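PDB 6JMB: ofchtiv-allosamidin from Ostrinia furnacalis, which probably hydrolyses the beta-1,4 linkages of chitin as a group IV insect chitinase of glycoside hydrolase family 18, and binds the inhibitor allosamidin. Local coordinates for residues D53-L56 with D57-G61; L110-I113 with L114-N117; G21-D24 with V25-D29. All coordinates share one frame; numbering follows the deposited sequence.

Contact 1: residues D53-L56 with D57-G61; sequences DPEL and DVERG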
ATOM      1  N   ASP A  53     -17.612   7.208   3.971  1.00 11.88           N
ATOM      2  CA  ASP A  53     -18.537   7.420   2.854  1.00 11.45           C
ATOM      3  C   ASP A  53     -19.791   6.610   3.145  1.00 12.16           C
ATOM      4  O   ASP A  53     -20.069   5.596   2.494  1.00 13.15           O
ATOM      5  CB  ASP A  53     -17.878   7.011   1.533  1.00 13.22           C
ATOM      6  CG  ASP A  53     -18.715   7.365   0.319  1.00 13.53           C
ATOM      7  OD1 ASP A  53     -19.838   7.900   0.471  1.00 15.50           O
ATOM      8  OD2 ASP A  53     -18.245   7.098  -0.810  1.00 14.16           O
ATOM      9  N   PRO A  54     -20.574   7.026   4.145  1.00 12.11           N
ATOM     10  CA  PRO A  54     -21.705   6.192   4.583  1.00 12.29           C
ATOM     11  C   PRO A  54     -22.718   5.893   3.490  1.00 11.95           C
ATOM     12  O   PRO A  54     -23.320   4.814   3.509  1.00 12.89           O
ATOM     13  CB  PRO A  54     -22.319   6.996   5.741  1.00 13.28           C
ATOM     14  CG  PRO A  54     -21.815   8.400   5.543  1.00 13.48           C
ATOM     15  CD  PRO A  54     -20.445   8.257   4.941  1.00 12.13           C
ATOM     16  N   GLU A  55     -22.917   6.802   2.530  1.00 12.44           N
ATOM     17  CA  GLU A  55     -23.846   6.508   1.442  1.00 13.08           C
ATOM     18  C   GLU A  55     -23.435   5.240   0.702  1.00 14.08           C
ATOM     19  O   GLU A  55     -24.275   4.385   0.407  1.00 14.47           O
ATOM     20  CB  GLU A  55     -23.944   7.700   0.489  1.00 15.25           C
ATOM     21  CG  GLU A  55     -24.851   7.476  -0.731  1.00 18.34           C
ATOM     22  CD  GLU A  55     -26.316   7.290  -0.374  1.00 29.01           C
ATOM     23  OE1 GLU A  55     -26.723   7.667   0.746  1.00 22.54           O
ATOM     24  OE2 GLU A  55     -27.067   6.768  -1.227  1.00 32.03           O
ATOM     25  N   LEU A  56     -22.138   5.092   0.423  1.00 13.42           N
ATOM     26  CA  LEU A  56     -21.626   3.883  -0.215  1.00 11.97           C
ATOM     27  C   LEU A  56     -21.509   2.738   0.785  1.00 10.37           C
ATOM     28  O   LEU A  56     -22.072   1.652   0.578  1.00 11.25           O
ATOM     29  CB  LEU A  56     -20.249   4.185  -0.816  1.00 11.21           C
ATOM     30  CG  LEU A  56     -19.471   2.999  -1.387  1.00 10.55           C
ATOM     31  CD1 LEU A  56     -20.216   2.425  -2.588  1.00 12.17           C
ATOM     32  CD2 LEU A  56     -18.056   3.424  -1.778  1.00 12.95           C
ATOM     33  N   ASP A  57     -20.779   2.977   1.882  1.00 11.49           N
ATOM     34  CA  ASP A  57     -20.378   1.904   2.785  1.00 10.99           C
ATOM     35  C   ASP A  57     -21.582   1.263   3.455  1.00 10.87           C
ATOM     36  O   ASP A  57     -21.614   0.045   3.666  1.00 11.42           O
ATOM     37  CB  ASP A  57     -19.463   2.450   3.895  1.00 12.81           C
ATOM     38  CG  ASP A  57     -18.251   3.238   3.382  1.00 11.40           C
ATOM     39  OD1 ASP A  57     -17.678   2.893   2.325  1.00 12.58           O
ATOM     40  OD2 ASP A  57     -17.855   4.211   4.069  1.00 12.81           O
ATOM     41  N   VAL A  58     -22.548   2.083   3.863  1.00 12.04           N
ATOM     42  CA  VAL A  58     -23.662   1.650   4.701  1.00 13.56           C
ATOM     43  C   VAL A  58     -24.970   1.596   3.911  1.00 14.54           C
ATOM     44  O   VAL A  58     -25.559   0.526   3.749  1.00 15.07           O
ATOM     45  CB  VAL A  58     -23.790   2.532   5.965  1.00 13.01           C
ATOM     46  CG1 VAL A  58     -24.940   2.054   6.837  1.00 16.25           C
ATOM     47  CG2 VAL A  58     -22.474   2.542   6.750  1.00 12.93           C
ATOM     48  N   GLU A  59     -25.418   2.739   3.382  1.00 14.03           N
ATOM     49  CA  GLU A  59     -26.724   2.799   2.724  1.00 15.17           C
ATOM     50  C   GLU A  59     -26.780   1.899   1.492  1.00 17.95           C
ATOM     51  O   GLU A  59     -27.773   1.195   1.272  1.00 18.07           O
ATOM     52  CB  GLU A  59     -27.057   4.248   2.363  1.00 17.40           C
ATOM     53  CG  GLU A  59     -28.339   4.421   1.558  1.00 22.57           C
ATOM     54  CD  GLU A  59     -29.556   3.845   2.260  1.00 37.56           C
ATOM     55  OE1 GLU A  59     -29.631   3.934   3.505  1.00 38.44           O
ATOM     56  OE2 GLU A  59     -30.440   3.304   1.562  1.00 42.23           O
ATOM     57  N   ARG A  60     -25.727   1.901   0.680  1.00 13.10           N
ATOM     58  CA  ARG A  60     -25.671   1.050  -0.502  1.00 13.88           C
ATOM     59  C   ARG A  60     -25.062  -0.317  -0.221  1.00 13.80           C
ATOM     60  O   ARG A  60     -24.862  -1.094  -1.160  1.00 16.52           O
ATOM     61  CB  ARG A  60     -24.934   1.760  -1.642  1.00 14.67           C
ATOM     62  CG  ARG A  60     -25.666   3.017  -2.120  1.00 16.63           C
ATOM     63  CD  ARG A  60     -24.859   3.827  -3.115  1.00 21.80           C
ATOM     64  NE  ARG A  60     -24.631   3.104  -4.362  1.00 27.88           N
ATOM     65  CZ  ARG A  60     -23.646   3.365  -5.218  1.00 32.28           C
ATOM     66  NH1 ARG A  60     -22.762   4.322  -4.962  1.00 27.44           N
ATOM     67  NH2 ARG A  60     -23.526   2.640  -6.322  1.00 31.03           N
ATOM     68  N   GLY A  61     -24.758  -0.619   1.042  1.00 13.81           N
ATOM     69  CA  GLY A  61     -24.362  -1.956   1.439  1.00 14.01           C
ATOM     70  C   GLY A  61     -22.974  -2.377   1.023  1.00 12.10           C
ATOM     71  O   GLY A  61     -22.713  -3.579   0.926  1.00 12.58           O
TER
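Asp57 turns its carboxylate back onto Asp53, the N-cap residue of the short helix 54-59 in this TIM-barrel enzyme. Its OD2 accepts the backbone N-H of Asp53 at 3.0 Å, met from above the carboxylate plane, while Asp57 N returns an almost straight bond to Asp53 O (2.8 Å). With CG anti to the carbonyl carbon (chi1 -53°), the group lies back toward the helix start, although OD2 then sits close to a second acceptor, Asp53 O. The other oxygen, OD1, is held by the hydroxyl of Tyr38, and Asp53 OD2 by Tyr16. With an alanine in place of Asp57, the Asp53 N-H and the Tyr38 hydroxyl would probably lose the carboxylate that accepts them, and the helix start its side-chain tie. Pro54 suits the first turn, where no helical N-H donor is needed; its O accepts from Val58 N (2.9 Å) and Glu59 N (3.0 Å), marking the shift to a wider pi-type turn. Gly61, with positive phi, then leaves the helix. On the outer side Glu55 and Glu59 run abreast, Glu55 OE1 3.7 Å from Glu59 CG, their carboxylates apart, and Leu56 CD1 lies over one face of the Arg60 guanidinium, 4.0 Å from Arg60 NH1.

Contact 2: residues L110-I113 with L114-N117; sequences LAMI and LEYN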
ATOM      1  N   LEU A 110     -14.745  -2.723  16.748  1.00 12.20           N
ATOM      2  CA  LEU A 110     -15.249  -4.089  16.862  1.00 11.79           C
ATOM      3  C   LEU A 110     -16.705  -4.179  16.420  1.00 13.31           C
ATOM      4  O   LEU A 110     -17.096  -5.139  15.747  1.00 13.22           O
ATOM      5  CB  LEU A 110     -15.102  -4.576  18.302  1.00 13.69           C
ATOM      6  CG  LEU A 110     -15.699  -5.939  18.642  1.00 15.87           C
ATOM      7  CD1 LEU A 110     -14.961  -7.031  17.899  1.00 17.34           C
ATOM      8  CD2 LEU A 110     -15.623  -6.175  20.141  1.00 18.47           C
ATOM      9  N   ALA A 111     -17.520  -3.189  16.789  1.00 13.39           N
ATOM     10  CA  ALA A 111     -18.924  -3.191  16.380  1.00 13.59           C
ATOM     11  C   ALA A 111     -19.063  -3.186  14.861  1.00 13.49           C
ATOM     12  O   ALA A 111     -19.878  -3.932  14.302  1.00 13.96           O
ATOM     13  CB  ALA A 111     -19.658  -2.000  17.002  1.00 14.33           C
ATOM     14  N   MET A 112     -18.283  -2.347  14.173  1.00 12.39           N
ATOM     15  CA  MET A 112     -18.328  -2.330  12.711  1.00 13.15           C
ATOM     16  C   MET A 112     -17.851  -3.656  12.133  1.00 13.08           C
ATOM     17  O   MET A 112     -18.460  -4.192  11.198  1.00 13.24           O
ATOM     18  CB  MET A 112     -17.478  -1.173  12.179  1.00 13.76           C
ATOM     19  CG  MET A 112     -18.028   0.206  12.533  1.00 14.97           C
ATOM     20  SD  MET A 112     -17.027   1.565  11.889  1.00 17.04           S
ATOM     21  CE  MET A 112     -17.513   1.550  10.166  1.00 16.73           C
ATOM     22  N   ILE A 113     -16.777  -4.210  12.693  1.00 12.03           N
ATOM     23  CA  ILE A 113     -16.243  -5.474  12.198  1.00 12.29           C
ATOM     24  C   ILE A 113     -17.294  -6.580  12.294  1.00 12.53           C
ATOM     25  O   ILE A 113     -17.530  -7.326  11.336  1.00 12.14           O
ATOM     26  CB  ILE A 113     -14.946  -5.821  12.950  1.00 12.29           C
ATOM     27  CG1 ILE A 113     -13.805  -4.930  12.442  1.00 13.05           C
ATOM     28  CG2 ILE A 113     -14.610  -7.307  12.823  1.00 13.19           C
ATOM     29  CD1 ILE A 113     -12.617  -4.866  13.378  1.00 14.20           C
ATOM     30  N   LEU A 114     -17.954  -6.688  13.446  1.00 11.96           N
ATOM     31  CA  LEU A 114     -18.917  -7.769  13.633  1.00 12.56           C
ATOM     32  C   LEU A 114     -20.192  -7.533  12.834  1.00 12.41           C
ATOM     33  O   LEU A 114     -20.726  -8.470  12.226  1.00 13.46           O
ATOM     34  CB  LEU A 114     -19.228  -7.948  15.119  1.00 12.84           C
ATOM     35  CG  LEU A 114     -18.045  -8.400  15.983  1.00 12.07           C
ATOM     36  CD1 LEU A 114     -18.402  -8.378  17.467  1.00 12.66           C
ATOM     37  CD2 LEU A 114     -17.575  -9.790  15.565  1.00 15.32           C
ATOM     38  N   GLU A 115     -20.690  -6.297  12.807  1.00 11.62           N
ATOM     39  CA  GLU A 115     -21.968  -6.055  12.144  1.00 12.44           C
ATOM     40  C   GLU A 115     -21.866  -6.208  10.632  1.00 14.91           C
ATOM     41  O   GLU A 115     -22.839  -6.610   9.985  1.00 16.34           O
ATOM     42  CB  GLU A 115     -22.543  -4.696  12.540  1.00 14.49           C
ATOM     43  CG  GLU A 115     -21.916  -3.504  11.865  1.00 18.50           C
ATOM     44  CD  GLU A 115     -22.511  -2.195  12.344  1.00 17.83           C
ATOM     45  OE1 GLU A 115     -23.728  -2.012  12.170  1.00 19.02           O
ATOM     46  OE2 GLU A 115     -21.759  -1.355  12.893  1.00 20.70           O
ATOM     47  N   TYR A 116     -20.702  -5.925  10.056  1.00 13.09           N
ATOM     48  CA  TYR A 116     -20.515  -6.018   8.615  1.00 12.06           C
ATOM     49  C   TYR A 116     -19.786  -7.284   8.195  1.00 11.61           C
ATOM     50  O   TYR A 116     -19.533  -7.465   7.005  1.00 13.23           O
ATOM     51  CB  TYR A 116     -19.807  -4.762   8.086  1.00 13.41           C
ATOM     52  CG  TYR A 116     -20.603  -3.500   8.359  1.00 12.20           C
ATOM     53  CD1 TYR A 116     -21.882  -3.337   7.837  1.00 13.90           C
ATOM     54  CD2 TYR A 116     -20.088  -2.485   9.154  1.00 14.03           C
ATOM     55  CE1 TYR A 116     -22.620  -2.190   8.099  1.00 15.09           C
ATOM     56  CE2 TYR A 116     -20.822  -1.334   9.423  1.00 14.19           C
ATOM     57  CZ  TYR A 116     -22.087  -1.199   8.888  1.00 13.77           C
ATOM     58  OH  TYR A 116     -22.826  -0.062   9.146  1.00 18.66           O
ATOM     59  N   ASN A 117     -19.457  -8.160   9.146  1.00 11.87           N
ATOM     60  CA  ASN A 117     -18.860  -9.470   8.883  1.00 12.47           C
ATOM     61  C   ASN A 117     -17.419  -9.392   8.370  1.00 11.23           C
ATOM     62  O   ASN A 117     -16.992 -10.227   7.563  1.00 12.70           O
ATOM     63  CB  ASN A 117     -19.731 -10.346   7.972  1.00 13.90           C
ATOM     64  CG  ASN A 117     -19.374 -11.810   8.071  1.00 18.39           C
ATOM     65  OD1 ASN A 117     -19.015 -12.301   9.142  1.00 23.62           O
ATOM     66  ND2 ASN A 117     -19.456 -12.515   6.950  1.00 22.14           N
TER
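Glu115 folds back along the last turn of helix 99-116, over Ala111 and Met112, just before the helix ends in a Schellman motif at Asn117. Its CB begins 3.3 Å from Ala111 O, the carbonyl that also accepts Glu115 N. CG comes nearer still, 3.2 Å from the same oxygen, because chi1 of 77° sets it between the backbone N and the carbonyl carbon. CG also lies over one face of the ring of Tyr116, the next residue, offset toward the rim. CD is still 3.7 Å from Ala111 O. Beyond CG the chain is extended, so the carboxylate runs beside Met112, pointing the same way, and OE2 ends 3.6 Å from Met112 CA. The two methylenes of a glutamate suit this route, since they can lie on the helix surface before presenting the charge.

Tyr116 CD2 rests 3.1 Å from Met112 O, which also receives Tyr116 N at 3.1 Å, and Phe63 of helix 62-67 meets the ring. On a different flank Leu114 crosses Leu110, whose branch lies against Tyr157 and Leu159. Asn117, a residue type that tolerates positive phi (70°), carries the chain out, and its O is bound by Lys70. The apolar crossing closes at methyl groups, Leu110 CD1 to Leu114 CD1, 3.7 Å apart.

Contact 3: residues G21-D24 with V25-D29; sequences GKFD and VDDID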
ATOM      1  N   GLY A  21     -12.625   2.776 -16.085  1.00 14.50           N
ATOM      2  CA  GLY A  21     -11.915   2.943 -14.830  1.00 13.75           C
ATOM      3  C   GLY A  21     -12.726   2.549 -13.612  1.00 13.03           C
ATOM      4  O   GLY A  21     -12.169   2.354 -12.529  1.00 13.33           O
ATOM      5  N   LYS A  22     -14.042   2.439 -13.773  1.00 12.35           N
ATOM      6  CA  LYS A  22     -14.918   2.108 -12.654  1.00 12.07           C
ATOM      7  C   LYS A  22     -14.577   0.726 -12.115  1.00 11.99           C
ATOM      8  O   LYS A  22     -14.473  -0.240 -12.873  1.00 12.95           O
ATOM      9  CB  LYS A  22     -16.372   2.132 -13.123  1.00 14.40           C
ATOM     10  CG  LYS A  22     -17.387   1.920 -12.011  1.00 16.31           C
ATOM     11  CD  LYS A  22     -18.808   2.079 -12.547  1.00 21.40           C
ATOM     12  CE  LYS A  22     -19.847   1.547 -11.574  1.00 26.64           C
ATOM     13  NZ  LYS A  22     -19.847   2.280 -10.281  1.00 25.09           N
ATOM     14  N   PHE A  23     -14.396   0.629 -10.801  1.00 10.60           N
ATOM     15  CA  PHE A  23     -14.031  -0.641 -10.179  1.00 11.00           C
ATOM     16  C   PHE A  23     -14.856  -0.780  -8.910  1.00 11.31           C
ATOM     17  O   PHE A  23     -14.646  -0.038  -7.946  1.00 11.96           O
ATOM     18  CB  PHE A  23     -12.530  -0.700  -9.881  1.00 10.81           C
ATOM     19  CG  PHE A  23     -12.037  -2.060  -9.454  1.00 10.14           C
ATOM     20  CD1 PHE A  23     -12.285  -2.535  -8.176  1.00 11.05           C
ATOM     21  CD2 PHE A  23     -11.299  -2.847 -10.322  1.00 10.23           C
ATOM     22  CE1 PHE A  23     -11.822  -3.780  -7.778  1.00 11.50           C
ATOM     23  CE2 PHE A  23     -10.830  -4.087  -9.933  1.00 11.10           C
ATOM     24  CZ  PHE A  23     -11.093  -4.554  -8.658  1.00 10.34           C
ATOM     25  N   ASP A  24     -15.791  -1.722  -8.925  1.00 11.80           N
ATOM     26  CA  ASP A  24     -16.717  -1.985  -7.835  1.00 11.76           C
ATOM     27  C   ASP A  24     -16.302  -3.260  -7.112  1.00 11.24           C
ATOM     28  O   ASP A  24     -15.398  -3.986  -7.541  1.00 11.76           O
ATOM     29  CB  ASP A  24     -18.139  -2.177  -8.380  1.00 13.59           C
ATOM     30  CG  ASP A  24     -18.627  -1.002  -9.203  1.00 22.99           C
ATOM     31  OD1 ASP A  24     -18.251   0.143  -8.900  1.00 21.53           O
ATOM     32  OD2 ASP A  24     -19.402  -1.231 -10.158  1.00 31.86           O
ATOM     33  N   VAL A  25     -17.008  -3.556  -6.016  1.00 11.51           N
ATOM     34  CA  VAL A  25     -16.751  -4.801  -5.291  1.00 12.00           C
ATOM     35  C   VAL A  25     -16.827  -6.000  -6.227  1.00 12.83           C
ATOM     36  O   VAL A  25     -16.001  -6.918  -6.148  1.00 14.49           O
ATOM     37  CB  VAL A  25     -17.700  -4.951  -4.086  1.00 11.29           C
ATOM     38  CG1 VAL A  25     -17.628  -6.374  -3.521  1.00 13.60           C
ATOM     39  CG2 VAL A  25     -17.347  -3.941  -3.004  1.00 13.68           C
ATOM     40  N   ASP A  26     -17.802  -6.013  -7.134  1.00 13.00           N
ATOM     41  CA  ASP A  26     -17.955  -7.186  -7.986  1.00 14.55           C
ATOM     42  C   ASP A  26     -16.917  -7.275  -9.099  1.00 15.57           C
ATOM     43  O   ASP A  26     -16.967  -8.224  -9.891  1.00 17.00           O
ATOM     44  CB  ASP A  26     -19.389  -7.337  -8.507  1.00 19.24           C
ATOM     45  CG  ASP A  26     -19.797  -6.247  -9.478  1.00 23.38           C
ATOM     46  OD1 ASP A  26     -18.973  -5.379  -9.831  1.00 21.71           O
ATOM     47  OD2 ASP A  26     -20.975  -6.265  -9.898  1.00 33.05           O
ATOM     48  N   ASP A  27     -15.988  -6.325  -9.178  1.00 12.50           N
ATOM     49  CA  ASP A  27     -14.825  -6.445 -10.047  1.00 13.29           C
ATOM     50  C   ASP A  27     -13.679  -7.197  -9.390  1.00 13.25           C
ATOM     51  O   ASP A  27     -12.711  -7.545 -10.074  1.00 14.05           O
ATOM     52  CB  ASP A  27     -14.348  -5.055 -10.471  1.00 13.44           C
ATOM     53  CG  ASP A  27     -15.249  -4.433 -11.513  1.00 14.75           C
ATOM     54  OD1 ASP A  27     -15.343  -5.003 -12.624  1.00 20.78           O
ATOM     55  OD2 ASP A  27     -15.875  -3.395 -11.233  1.00 14.53           O
ATOM     56  N   ILE A  28     -13.767  -7.456  -8.093  1.00 12.93           N
ATOM     57  CA  ILE A  28     -12.716  -8.155  -7.363  1.00 12.83           C
ATOM     58  C   ILE A  28     -12.796  -9.641  -7.672  1.00 14.32           C
ATOM     59  O   ILE A  28     -13.877 -10.241  -7.631  1.00 15.83           O
ATOM     60  CB  ILE A  28     -12.864  -7.917  -5.854  1.00 11.77           C
ATOM     61  CG1 ILE A  28     -12.684  -6.433  -5.531  1.00 12.25           C
ATOM     62  CG2 ILE A  28     -11.876  -8.784  -5.073  1.00 14.01           C
ATOM     63  CD1 ILE A  28     -12.981  -6.080  -4.094  1.00 14.17           C
ATOM     64  N   ASP A  29     -11.642 -10.239  -7.963  1.00 14.37           N
ATOM     65  CA  ASP A  29     -11.538 -11.688  -8.039  1.00 15.58           C
ATOM     66  C   ASP A  29     -11.092 -12.175  -6.671  1.00 13.81           C
ATOM     67  O   ASP A  29      -9.912 -12.012  -6.322  1.00 16.40           O
ATOM     68  CB  ASP A  29     -10.526 -12.092  -9.095  1.00 17.13           C
ATOM     69  CG  ASP A  29     -10.527 -13.588  -9.352  1.00 17.76           C
ATOM     70  OD1 ASP A  29     -10.812 -14.363  -8.415  1.00 17.70           O
ATOM     71  OD2 ASP A  29     -10.250 -13.990 -10.496  1.00 17.89           O
TER
HETATM   72  O   HOH W   1     -21.696  -3.253  -8.911  1.00 36.41           O
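Phe23 and Asp27 lie antiparallel to one another, side chain over side chain, around the short 3-10 segment 25-27, Phe23 just ahead of it and Asp27 at its end, in the loop that joins strands 5-11 and 35-43 of the TIM barrel. The CB of Asp27 stands almost exactly over the centre of the Phe23 ring, 3.6 Å from its centroid and 7° off the ring normal, a CH-pi contact. Asp27 CG is anti to its carbonyl carbon, beside the backbone N, which carries the carboxylate, inclined by 40° to the ring, back toward Asp24 while CB stays over the ring. There OD2 of Asp27 accepts Asp24 N at 2.9 Å through its anti lone pair, in a nearly straight bond. Asp27 N goes back to Asp24 O (2.9 Å) from well above the carbonyl plane and closes the turn, so two bonds join the residues in opposite senses; an aspartate is short enough for this.

Ile28 meets the same ring differently, crossing it at about a right angle, with CG1 at the edge, 3.6 Å from Phe23 CE1. Phe352 and Tyr10 add further aromatic contacts, so a large flat residue suits this buried place.

Asp24 OD1 takes Lys22 NZ in a salt bridge and the Thr15 hydroxyl as a further partner; Lys22 NZ also bonds Thr15 O. The lysine charge would probably offset part of the negative charge gathered by Asp24, Asp26 and Asp27. The carboxylates of Asp24 and Asp26 point the same way, and a water links them, donating to Asp26 OD2 at 3.3 Å and weakly to Asp24 OD2.

Contacts 1 and 2 are neighbours, their centres 14 Å apart, and they touch where Val58 CG2 lies 3.6 Å from Tyr116 OH; Phe63 of helix 62-67 packs against both. Contact 3, earlier in the chain, lies about 16 Å between centres from contact 1, with nearest atoms about 5 Å apart and no touch. Thr15 and Asn62 bridge the two, since Leu56 packs on both, Asp24 bonds Thr15 and Val25 packs on Asn62. The centres of contacts 2 and 3 are 22 Å apart. None supplies a residue of the allosamidin pocket: the Asp53 side chain comes within about 7 Å of a bound N-acetylallosamine unit of allosamidin, Phe23 about 12 Å and Met112 about 14 Å.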